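Local coordinates for TRNA nucleotidyl transferase-related protein (Thermotoga maritima, PDB 3H38), which adds the 3'-terminal CCA to tRNA as a magnesium-dependent class II nucleotidyltransferase, the chain here being the C-terminal part of a longer protein, at residues Q2-V7 with L147-F152; K9-R14 with R45-G50; M35-V40 with I58-N63. All blocks are in the same frame, centred on the assembly; numbering follows the deposited sequence.

Interaction 1. Residues Q2-V7 with L147-F152; sequences QIFRDV and LLIDFF
Three backbone hydrogen bonds tie Ile-3 and Arg-5 to Leu-148 and Asp-150. Arg-5 and Leu-148 are an antiparallel hydrogen-bonded pair, with Leu-148 N giving to Arg-5 O at 2.7 Å and Arg-5 N returning a longer bond to Leu-148 O at 3.2 Å. Further along, Asp-150 N donates to Ile-3 O at 3.0 Å, and Phe-4 CA turns its hydrogen to Leu-148 O.

Apolar contacts fall on both faces. On the face of Phe-4, Leu-147 and Ile-149, the Phe-4 ring takes Ile-149 at its edge, CD2 lying 3.8 Å from Ile-149 CG1, while Phe-4 CB meets Leu-147 CD1. With CG anti to its carbonyl carbon (chi1 -43°), the ring also has Ile-3 CG2 over the centre of one face; that methyl lies 3.8 Å from Phe-151 CD1 as well. On the other face Val-7 CG1 packs against Leu-148 CB at 3.8 Å. Strand 4-6 is the outermost strand on this side of the mixed sheet of the nucleotidyltransferase head domain, and strand 147-149 in turn bonds to strand 137-139 through Leu-147 and Ile-149.

Polar side chains and water fill in where the strands end. Gln-2 O accepts from two waters: one also donates to Asp-150 O, the other to Asp-150 OD1. The second water lies at the guanidinium edge of Arg-5, whose NH2 reaches it only weakly; Tyr-155 gives that group a cation-pi partner. Asp-150 also accepts from the backbone N of Gly-154 and of Tyr-155, at the start of helix 154-159.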
loop_
_atom_site.group_PDB
_atom_site.type_symbol
_atom_site.label_atom_id
_atom_site.label_comp_id
_atom_site.label_asym_id
_atom_site.label_seq_id
_atom_site.Cartn_x
_atom_site.Cartn_y
_atom_site.Cartn_z
ATOM N N GLN A 2 -25.136 9.208 -23.405
ATOM C CA GLN A 2 -24.110 9.560 -24.373
ATOM C C GLN A 2 -22.837 8.731 -24.201
ATOM O O GLN A 2 -22.287 8.644 -23.091
ATOM C CB GLN A 2 -23.779 11.051 -24.297
ATOM C CG GLN A 2 -22.993 11.541 -25.508
ATOM C CD GLN A 2 -22.848 13.050 -25.539
ATOM O OE1 GLN A 2 -23.509 13.772 -24.792
ATOM N NE2 GLN A 2 -21.970 13.528 -26.395
ATOM N N ILE A 3 -22.375 8.161 -25.283
ATOM C CA ILE A 3 -21.173 7.408 -25.293
ATOM C C ILE A 3 -19.997 8.197 -25.791
ATOM O O ILE A 3 -18.978 8.239 -25.174
ATOM C CB ILE A 3 -21.384 6.174 -26.086
ATOM C CG1 ILE A 3 -22.654 5.523 -25.596
ATOM C CG2 ILE A 3 -20.189 5.287 -25.998
ATOM C CD1 ILE A 3 -22.872 4.259 -26.170
ATOM N N PHE A 4 -20.170 8.858 -26.906
ATOM C CA PHE A 4 -19.072 9.614 -27.510
ATOM C C PHE A 4 -19.215 11.125 -27.309
ATOM O O PHE A 4 -20.292 11.701 -27.467
ATOM C CB PHE A 4 -18.926 9.277 -28.994
ATOM C CG PHE A 4 -19.055 7.809 -29.300
ATOM C CD1 PHE A 4 -20.269 7.275 -29.698
ATOM C CD2 PHE A 4 -17.970 6.964 -29.165
ATOM C CE1 PHE A 4 -20.394 5.922 -29.973
ATOM C CE2 PHE A 4 -18.080 5.608 -29.438
ATOM C CZ PHE A 4 -19.289 5.084 -29.852
ATOM N N ARG A 5 -18.102 11.754 -26.958
ATOM C CA ARG A 5 -18.085 13.147 -26.553
ATOM C C ARG A 5 -16.728 13.749 -26.955
ATOM O O ARG A 5 -15.698 13.089 -26.864
ATOM C CB ARG A 5 -18.298 13.199 -25.045
ATOM C CG ARG A 5 -18.251 14.563 -24.433
ATOM C CD ARG A 5 -18.411 14.469 -22.912
ATOM N NE ARG A 5 -19.452 13.522 -22.503
ATOM C CZ ARG A 5 -20.660 13.866 -22.059
ATOM N NH1 ARG A 5 -21.008 15.146 -21.944
ATOM N NH2 ARG A 5 -21.523 12.923 -21.710
ATOM N N ASP A 6 -16.719 14.983 -27.447
ATOM C CA ASP A 6 -15.473 15.579 -27.924
ATOM C C ASP A 6 -14.819 16.262 -26.735
ATOM O O ASP A 6 -15.349 17.273 -26.239
ATOM C CB ASP A 6 -15.795 16.612 -29.006
ATOM C CG ASP A 6 -14.547 17.212 -29.653
ATOM O OD1 ASP A 6 -14.711 18.056 -30.557
ATOM O OD2 ASP A 6 -13.413 16.843 -29.280
ATOM N N VAL A 7 -13.698 15.717 -26.259
ATOM C CA VAL A 7 -13.010 16.328 -25.111
ATOM C C VAL A 7 -11.703 16.996 -25.513
ATOM O O VAL A 7 -10.799 17.161 -24.691
ATOM C CB VAL A 7 -12.755 15.350 -23.937
ATOM C CG1 VAL A 7 -14.071 14.795 -23.385
ATOM C CG2 VAL A 7 -11.808 14.242 -24.331
ATOM N N LEU A 147 -11.702 12.126 -28.841
ATOM C CA LEU A 147 -13.012 11.498 -28.692
ATOM C C LEU A 147 -13.090 10.672 -27.411
ATOM O O LEU A 147 -12.367 9.694 -27.250
ATOM C CB LEU A 147 -13.342 10.587 -29.894
ATOM C CG LEU A 147 -14.803 10.102 -29.874
ATOM C CD1 LEU A 147 -15.796 11.264 -29.846
ATOM C CD2 LEU A 147 -15.118 9.187 -31.039
ATOM N N LEU A 148 -13.975 11.065 -26.504
ATOM C CA LEU A 148 -14.180 10.305 -25.291
ATOM C C LEU A 148 -15.051 9.135 -25.721
ATOM O O LEU A 148 -16.119 9.310 -26.351
ATOM C CB LEU A 148 -14.901 11.136 -24.221
ATOM C CG LEU A 148 -14.646 10.976 -22.704
ATOM C CD1 LEU A 148 -15.955 11.085 -21.935
ATOM C CD2 LEU A 148 -13.877 9.723 -22.281
ATOM N N ILE A 149 -14.581 7.933 -25.415
ATOM C CA ILE A 149 -15.399 6.761 -25.623
ATOM C C ILE A 149 -15.769 6.233 -24.265
ATOM O O ILE A 149 -14.909 5.770 -23.502
ATOM C CB ILE A 149 -14.684 5.690 -26.412
ATOM C CG1 ILE A 149 -14.456 6.168 -27.851
ATOM C CG2 ILE A 149 -15.510 4.414 -26.388
ATOM C CD1 ILE A 149 -13.173 5.688 -28.402
ATOM N N ASP A 150 -17.049 6.363 -23.950
ATOM C CA ASP A 150 -17.543 6.035 -22.627
ATOM C C ASP A 150 -18.805 5.173 -22.716
ATOM O O ASP A 150 -19.927 5.667 -22.802
ATOM C CB ASP A 150 -17.772 7.305 -21.818
ATOM C CG ASP A 150 -18.441 7.035 -20.493
ATOM O OD1 ASP A 150 -19.246 7.875 -20.081
ATOM O OD2 ASP A 150 -18.192 5.977 -19.879
ATOM N N PHE A 151 -18.594 3.868 -22.708
ATOM C CA PHE A 151 -19.669 2.940 -22.990
ATOM C C PHE A 151 -20.530 2.802 -21.755
ATOM O O PHE A 151 -21.706 2.452 -21.860
ATOM C CB PHE A 151 -19.104 1.557 -23.412
ATOM C CG PHE A 151 -18.384 1.561 -24.740
ATOM C CD1 PHE A 151 -19.106 1.659 -25.937
ATOM C CD2 PHE A 151 -16.992 1.466 -24.804
ATOM C CE1 PHE A 151 -18.458 1.670 -27.195
ATOM C CE2 PHE A 151 -16.344 1.469 -26.054
ATOM C CZ PHE A 151 -17.087 1.574 -27.260
ATOM N N PHE A 152 -19.956 3.102 -20.586
ATOM C CA PHE A 152 -20.541 2.605 -19.343
ATOM C C PHE A 152 -21.127 3.593 -18.339
ATOM O O PHE A 152 -21.597 3.174 -17.277
ATOM C CB PHE A 152 -19.566 1.631 -18.663
ATOM C CG PHE A 152 -18.929 0.639 -19.626
ATOM C CD1 PHE A 152 -19.656 -0.427 -20.111
ATOM C CD2 PHE A 152 -17.596 0.772 -20.025
ATOM C CE1 PHE A 152 -19.066 -1.352 -21.002
ATOM C CE2 PHE A 152 -17.010 -0.146 -20.897
ATOM C CZ PHE A 152 -17.747 -1.203 -21.386
HETATM O O HOH W 1 -22.215 6.540 -21.406
HETATM O O HOH W 2 -20.360 9.833 -21.797
#

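Interaction 2. Residues K9-R14 with R45-G50; sequences KLLVER and RDLLLG
Helix segments 9-14 and 45-49 cross nearly at right angles, 82° between their directions, with axes 10.5 Å apart at closest approach and the CA atoms of Arg-14 and Leu-47 lying nearest each other, 7.1 Å apart. The second helix, 42-49, joins strands 37-40 and 56-60 of the nucleotidyltransferase head, and the N-terminal helix 8-14 packs against its C-terminal end, where Gly-50 closes a Schellman motif with positive phi.

Leu-47 is the central side chain of the contact. Its CG, anti to the backbone N (chi1 176°), is carried out to the first helix, and three residues there divide its atoms. Leu-10 comes tip to tip, CD1 lying 3.6 Å from Leu-47 CG; Leu-11 crosses at about a right angle, its CD2 tight against Leu-47 CD2 at 3.4 Å; Arg-14 lays CB against Leu-47 CD1 at 3.6 Å. With an alanine here, CG and both methyls are gone, which would probably open a gap facing Leu-10 and Leu-11 and leave the Arg-14 chain without the methyl its CB rests on. Leu-10 CD1 also touches Leu-48 CD2.

On the far side of this helix end, Arg-45, seen to bind ATP and CTP, holds Asp-46 OD1 side-on with NE and NH2, both from one face of the carboxylate, while Asn-53 bonds to OD2.

Arg-14 is poorly ordered, but as modelled its NH1 donates to Leu-47 O at 3.3 Å, nearly in line with the carbonyl. That oxygen accepts from Gly-50 N too, and Gly-50 CA sits over one face of the guanidinium, 3.6 Å from Arg-14 NH1.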
loop_
_atom_site.group_PDB
_atom_site.type_symbol
_atom_site.label_atom_id
_atom_site.label_comp_id
_atom_site.label_asym_id
_atom_site.label_seq_id
_atom_site.Cartn_x
_atom_site.Cartn_y
_atom_site.Cartn_z
ATOM N N LYS A 9 -11.000 20.182 -26.383
ATOM C CA LYS A 9 -10.727 21.419 -25.705
ATOM C C LYS A 9 -10.169 21.158 -24.344
ATOM O O LYS A 9 -9.160 21.710 -23.994
ATOM C CB LYS A 9 -11.976 22.239 -25.585
ATOM C CG LYS A 9 -12.344 22.987 -26.791
ATOM C CD LYS A 9 -13.663 23.651 -26.601
ATOM C CE LYS A 9 -14.792 22.661 -26.697
ATOM N NZ LYS A 9 -15.958 23.108 -27.495
ATOM N N LEU A 10 -10.781 20.251 -23.614
ATOM C CA LEU A 10 -10.362 19.893 -22.293
ATOM C C LEU A 10 -8.938 19.373 -22.279
ATOM O O LEU A 10 -8.207 19.687 -21.405
ATOM C CB LEU A 10 -11.326 18.863 -21.753
ATOM C CG LEU A 10 -11.605 18.621 -20.281
ATOM C CD1 LEU A 10 -11.384 17.253 -19.849
ATOM C CD2 LEU A 10 -10.959 19.593 -19.372
ATOM N N LEU A 11 -8.541 18.604 -23.267
ATOM C CA LEU A 11 -7.181 18.077 -23.332
ATOM C C LEU A 11 -6.175 19.199 -23.533
ATOM O O LEU A 11 -5.141 19.242 -22.858
ATOM C CB LEU A 11 -7.034 17.073 -24.479
ATOM C CG LEU A 11 -7.562 15.640 -24.353
ATOM C CD1 LEU A 11 -7.717 15.044 -25.731
ATOM C CD2 LEU A 11 -6.657 14.744 -23.490
ATOM N N VAL A 12 -6.462 20.100 -24.478
ATOM C CA VAL A 12 -5.515 21.171 -24.771
ATOM C C VAL A 12 -5.415 22.094 -23.561
ATOM O O VAL A 12 -4.338 22.600 -23.237
ATOM C CB VAL A 12 -5.832 21.946 -26.101
ATOM C CG1 VAL A 12 -6.581 21.052 -27.070
ATOM C CG2 VAL A 12 -6.618 23.203 -25.827
ATOM N N GLU A 13 -6.535 22.282 -22.873
ATOM C CA GLU A 13 -6.518 23.053 -21.643
ATOM C C GLU A 13 -5.649 22.372 -20.574
ATOM O O GLU A 13 -4.698 22.960 -20.075
ATOM C CB GLU A 13 -7.930 23.302 -21.111
ATOM C CG GLU A 13 -7.921 24.385 -20.046
ATOM C CD GLU A 13 -8.985 24.223 -18.956
ATOM O OE1 GLU A 13 -10.141 23.862 -19.278
ATOM O OE2 GLU A 13 -8.656 24.486 -17.773
ATOM N N ARG A 14 -5.939 21.140 -20.218
ATOM C CA ARG A 14 -5.280 20.520 -19.098
ATOM C C ARG A 14 -3.952 19.837 -19.312
ATOM O O ARG A 14 -3.207 19.706 -18.399
ATOM C CB ARG A 14 -6.244 19.557 -18.465
ATOM C CG ARG A 14 -7.594 20.132 -18.290
ATOM C CD ARG A 14 -8.131 19.703 -16.993
ATOM N NE ARG A 14 -8.944 20.727 -16.370
ATOM C CZ ARG A 14 -10.171 20.522 -15.934
ATOM N NH1 ARG A 14 -10.723 19.330 -16.050
ATOM N NH2 ARG A 14 -10.848 21.503 -15.383
ATOM N N ARG A 45 -9.815 9.291 -16.387
ATOM C CA ARG A 45 -10.470 9.634 -15.137
ATOM C C ARG A 45 -9.890 10.943 -14.584
ATOM O O ARG A 45 -10.615 11.920 -14.335
ATOM C CB ARG A 45 -10.214 8.510 -14.136
ATOM C CG ARG A 45 -10.933 8.629 -12.784
ATOM C CD ARG A 45 -10.264 7.646 -11.797
ATOM N NE ARG A 45 -8.839 7.957 -11.630
ATOM C CZ ARG A 45 -7.874 7.048 -11.485
ATOM N NH1 ARG A 45 -8.161 5.736 -11.473
ATOM N NH2 ARG A 45 -6.614 7.451 -11.364
ATOM N N ASP A 46 -8.566 10.948 -14.426
ATOM C CA ASP A 46 -7.846 12.071 -13.854
ATOM C C ASP A 46 -8.044 13.348 -14.670
ATOM O O ASP A 46 -8.335 14.405 -14.108
ATOM C CB ASP A 46 -6.373 11.705 -13.652
ATOM C CG ASP A 46 -6.190 10.590 -12.586
ATOM O OD1 ASP A 46 -7.094 10.418 -11.736
ATOM O OD2 ASP A 46 -5.157 9.878 -12.587
ATOM N N LEU A 47 -7.948 13.245 -15.992
ATOM C CA LEU A 47 -8.206 14.397 -16.860
ATOM C C LEU A 47 -9.559 15.024 -16.539
ATOM O O LEU A 47 -9.661 16.242 -16.331
ATOM C CB LEU A 47 -8.121 14.028 -18.360
ATOM C CG LEU A 47 -8.476 15.153 -19.352
ATOM C CD1 LEU A 47 -7.423 16.238 -19.329
ATOM C CD2 LEU A 47 -8.631 14.626 -20.765
ATOM N N LEU A 48 -10.596 14.195 -16.494
ATOM C CA LEU A 48 -11.957 14.702 -16.308
ATOM C C LEU A 48 -12.158 15.274 -14.886
ATOM O O LEU A 48 -12.898 16.241 -14.705
ATOM C CB LEU A 48 -12.981 13.610 -16.620
ATOM C CG LEU A 48 -13.034 13.126 -18.089
ATOM C CD1 LEU A 48 -13.915 11.921 -18.249
ATOM C CD2 LEU A 48 -13.522 14.241 -19.043
ATOM N N LEU A 49 -11.495 14.683 -13.891
ATOM C CA LEU A 49 -11.512 15.227 -12.517
ATOM C C LEU A 49 -10.604 16.437 -12.374
ATOM O O LEU A 49 -10.627 17.113 -11.353
ATOM C CB LEU A 49 -11.106 14.169 -11.473
ATOM C CG LEU A 49 -12.178 13.096 -11.259
ATOM C CD1 LEU A 49 -11.653 11.923 -10.454
ATOM C CD2 LEU A 49 -13.458 13.705 -10.633
ATOM N N GLY A 50 -9.817 16.715 -13.409
ATOM C CA GLY A 50 -8.851 17.791 -13.358
ATOM C C GLY A 50 -7.739 17.473 -12.377
ATOM O O GLY A 50 -7.311 18.339 -11.607
#

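Interaction 3. Residues M35-V40 with I58-N63; sequences MPVYVV and IVVEGN
Strands 37-40 and 56-60 are antiparallel neighbours inside the catalytic-head sheet, and Tyr-38 and Val-59 form their hydrogen-bonded pair. Val-59 N gives to Tyr-38 O at 2.7 Å and Tyr-38 N to Val-59 O at 2.9 Å; Glu-61 N continues the pattern to Pro-36 O at 3.0 Å.

On the face of Val-37, Val-39, Ile-58 and Val-60, the residue Val-37 does most of the joining. With CG1 anti to the backbone N (chi1 -165°), it brings that methyl to 3.5 Å from Ile-58 CG2 and alongside Val-60 CG1. Phe-67 of helix 64-72 packs over Val-37 and Val-60. Asp-57 on strand 56-60 and Asp-55 just ahead of it bind magnesium in this enzyme, as in the polymerase-beta-like fold, though no metal is bound here.

On the opposite face Val-40 crosses Val-59, CG2 to CG2 at 3.5 Å, and Val-40 also touches Arg-129. Tyr-38 sets its ring edge on Val-59 O and crosses Glu-61 obliquely, ring and carboxylate planes 22° apart; Glu-61 OE1 accepts a hydrogen bond from Ile-122 N. Ahead of strand 37-40, Met-35 reaches along Gly-62 until its CE lies 3.4 Å from Asn-63 O.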
loop_
_atom_site.group_PDB
_atom_site.type_symbol
_atom_site.label_atom_id
_atom_site.label_comp_id
_atom_site.label_asym_id
_atom_site.label_seq_id
_atom_site.Cartn_x
_atom_site.Cartn_y
_atom_site.Cartn_z
ATOM N N MET A 35 -3.741 0.838 -37.096
ATOM C CA MET A 35 -4.226 0.454 -35.766
ATOM C C MET A 35 -4.945 1.638 -35.134
ATOM O O MET A 35 -4.414 2.747 -35.116
ATOM C CB MET A 35 -3.062 0.061 -34.872
ATOM C CG MET A 35 -2.361 -1.257 -35.266
ATOM S SD MET A 35 -0.958 -1.498 -34.186
ATOM C CE MET A 35 0.221 -2.349 -35.254
ATOM N N PRO A 36 -6.174 1.424 -34.645
ATOM C CA PRO A 36 -6.803 2.463 -33.805
ATOM C C PRO A 36 -6.046 2.637 -32.490
ATOM O O PRO A 36 -5.775 1.639 -31.835
ATOM C CB PRO A 36 -8.206 1.909 -33.551
ATOM C CG PRO A 36 -8.451 0.969 -34.755
ATOM C CD PRO A 36 -7.107 0.344 -35.006
ATOM N N VAL A 37 -5.693 3.873 -32.136
ATOM C CA VAL A 37 -4.937 4.153 -30.915
ATOM C C VAL A 37 -5.763 4.898 -29.853
ATOM O O VAL A 37 -6.510 5.816 -30.181
ATOM C CB VAL A 37 -3.682 4.984 -31.209
ATOM C CG1 VAL A 37 -2.757 4.946 -30.018
ATOM C CG2 VAL A 37 -2.965 4.445 -32.410
ATOM N N TYR A 38 -5.606 4.506 -28.585
ATOM C CA TYR A 38 -6.306 5.140 -27.465
ATOM C C TYR A 38 -5.453 5.311 -26.196
ATOM O O TYR A 38 -4.621 4.462 -25.847
ATOM C CB TYR A 38 -7.507 4.300 -27.036
ATOM C CG TYR A 38 -8.358 3.734 -28.134
ATOM C CD1 TYR A 38 -7.990 2.584 -28.788
ATOM C CD2 TYR A 38 -9.565 4.336 -28.484
ATOM C CE1 TYR A 38 -8.786 2.047 -29.786
ATOM C CE2 TYR A 38 -10.359 3.815 -29.485
ATOM C CZ TYR A 38 -9.970 2.669 -30.131
ATOM O OH TYR A 38 -10.773 2.137 -31.112
ATOM N N VAL A 39 -5.714 6.391 -25.471
ATOM C CA VAL A 39 -5.237 6.497 -24.106
ATOM C C VAL A 39 -6.413 6.066 -23.215
ATOM O O VAL A 39 -7.577 6.344 -23.533
ATOM C CB VAL A 39 -4.715 7.918 -23.791
ATOM C CG1 VAL A 39 -5.858 8.910 -23.726
ATOM C CG2 VAL A 39 -3.899 7.916 -22.503
ATOM N N VAL A 40 -6.125 5.327 -22.143
ATOM C CA VAL A 40 -7.195 4.701 -21.362
ATOM C C VAL A 40 -7.025 4.862 -19.851
ATOM O O VAL A 40 -5.953 5.227 -19.367
ATOM C CB VAL A 40 -7.259 3.194 -21.650
ATOM C CG1 VAL A 40 -7.524 2.951 -23.120
ATOM C CG2 VAL A 40 -5.955 2.525 -21.242
ATOM N N ILE A 58 -1.049 3.470 -23.313
ATOM C CA ILE A 58 -1.638 3.341 -24.661
ATOM C C ILE A 58 -2.236 1.988 -25.012
ATOM O O ILE A 58 -1.603 0.947 -24.820
ATOM C CB ILE A 58 -0.636 3.706 -25.778
ATOM C CG1 ILE A 58 -0.118 5.121 -25.584
ATOM C CG2 ILE A 58 -1.320 3.655 -27.112
ATOM C CD1 ILE A 58 -1.247 6.127 -25.534
ATOM N N VAL A 59 -3.453 2.015 -25.551
ATOM C CA VAL A 59 -4.083 0.799 -26.058
ATOM C C VAL A 59 -4.265 0.802 -27.598
ATOM O O VAL A 59 -4.800 1.763 -28.187
ATOM C CB VAL A 59 -5.402 0.515 -25.311
ATOM C CG1 VAL A 59 -6.050 -0.748 -25.816
ATOM C CG2 VAL A 59 -5.126 0.373 -23.837
ATOM N N VAL A 60 -3.793 -0.254 -28.261
ATOM C CA VAL A 60 -3.945 -0.303 -29.724
ATOM C C VAL A 60 -4.814 -1.483 -30.126
ATOM O O VAL A 60 -4.776 -2.536 -29.480
ATOM C CB VAL A 60 -2.592 -0.357 -30.474
ATOM C CG1 VAL A 60 -1.767 0.930 -30.225
ATOM C CG2 VAL A 60 -1.808 -1.575 -30.065
ATOM N N GLU A 61 -5.655 -1.294 -31.136
ATOM C CA GLU A 61 -6.344 -2.445 -31.708
ATOM C C GLU A 61 -5.463 -2.999 -32.824
ATOM O O GLU A 61 -5.688 -2.715 -34.007
ATOM C CB GLU A 61 -7.715 -2.085 -32.265
ATOM C CG GLU A 61 -8.753 -1.727 -31.233
ATOM C CD GLU A 61 -10.132 -1.708 -31.852
ATOM O OE1 GLU A 61 -11.035 -1.052 -31.291
ATOM O OE2 GLU A 61 -10.299 -2.352 -32.917
ATOM N N GLY A 62 -4.446 -3.753 -32.420
ATOM C CA GLY A 62 -3.524 -4.388 -33.330
ATOM C C GLY A 62 -2.374 -4.911 -32.518
ATOM O O GLY A 62 -2.500 -5.027 -31.304
ATOM N N ASN A 63 -1.253 -5.190 -33.176
ATOM C CA ASN A 63 -0.097 -5.797 -32.526
ATOM C C ASN A 63 0.760 -4.752 -31.800
ATOM O O ASN A 63 1.374 -3.895 -32.427
ATOM C CB ASN A 63 0.723 -6.571 -33.573
ATOM C CG ASN A 63 1.920 -7.295 -32.973
ATOM O OD1 ASN A 63 1.982 -8.530 -32.997
ATOM N ND2 ASN A 63 2.886 -6.533 -32.441
#

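In the fold
Interactions 1 and 3 belong to one mixed sheet, with strand 137-139 lying between their strand pairs; their centres are 16 Å apart, and Ile-149 CD1 touches Tyr-38 CE2 at 3.5 Å. Helix 8-14 of interaction 2 follows strand 4-6 of interaction 1 in the chain, and Leu-148 CD1 meets Leu-48 CD1 at 4.3 Å. Helix 42-49 connects the two strands of interaction 3, although interactions 2 and 3 do not touch. Both reach the nucleotide and metal site, empty in this model: interaction 2 contains Arg-45, and the Val-40 side chain is about 4 Å from that of Arg-129 and 5 Å from that of Asp-57. Interaction 1 stays about 9 Å from the Arg-45 and Arg-129 side chains.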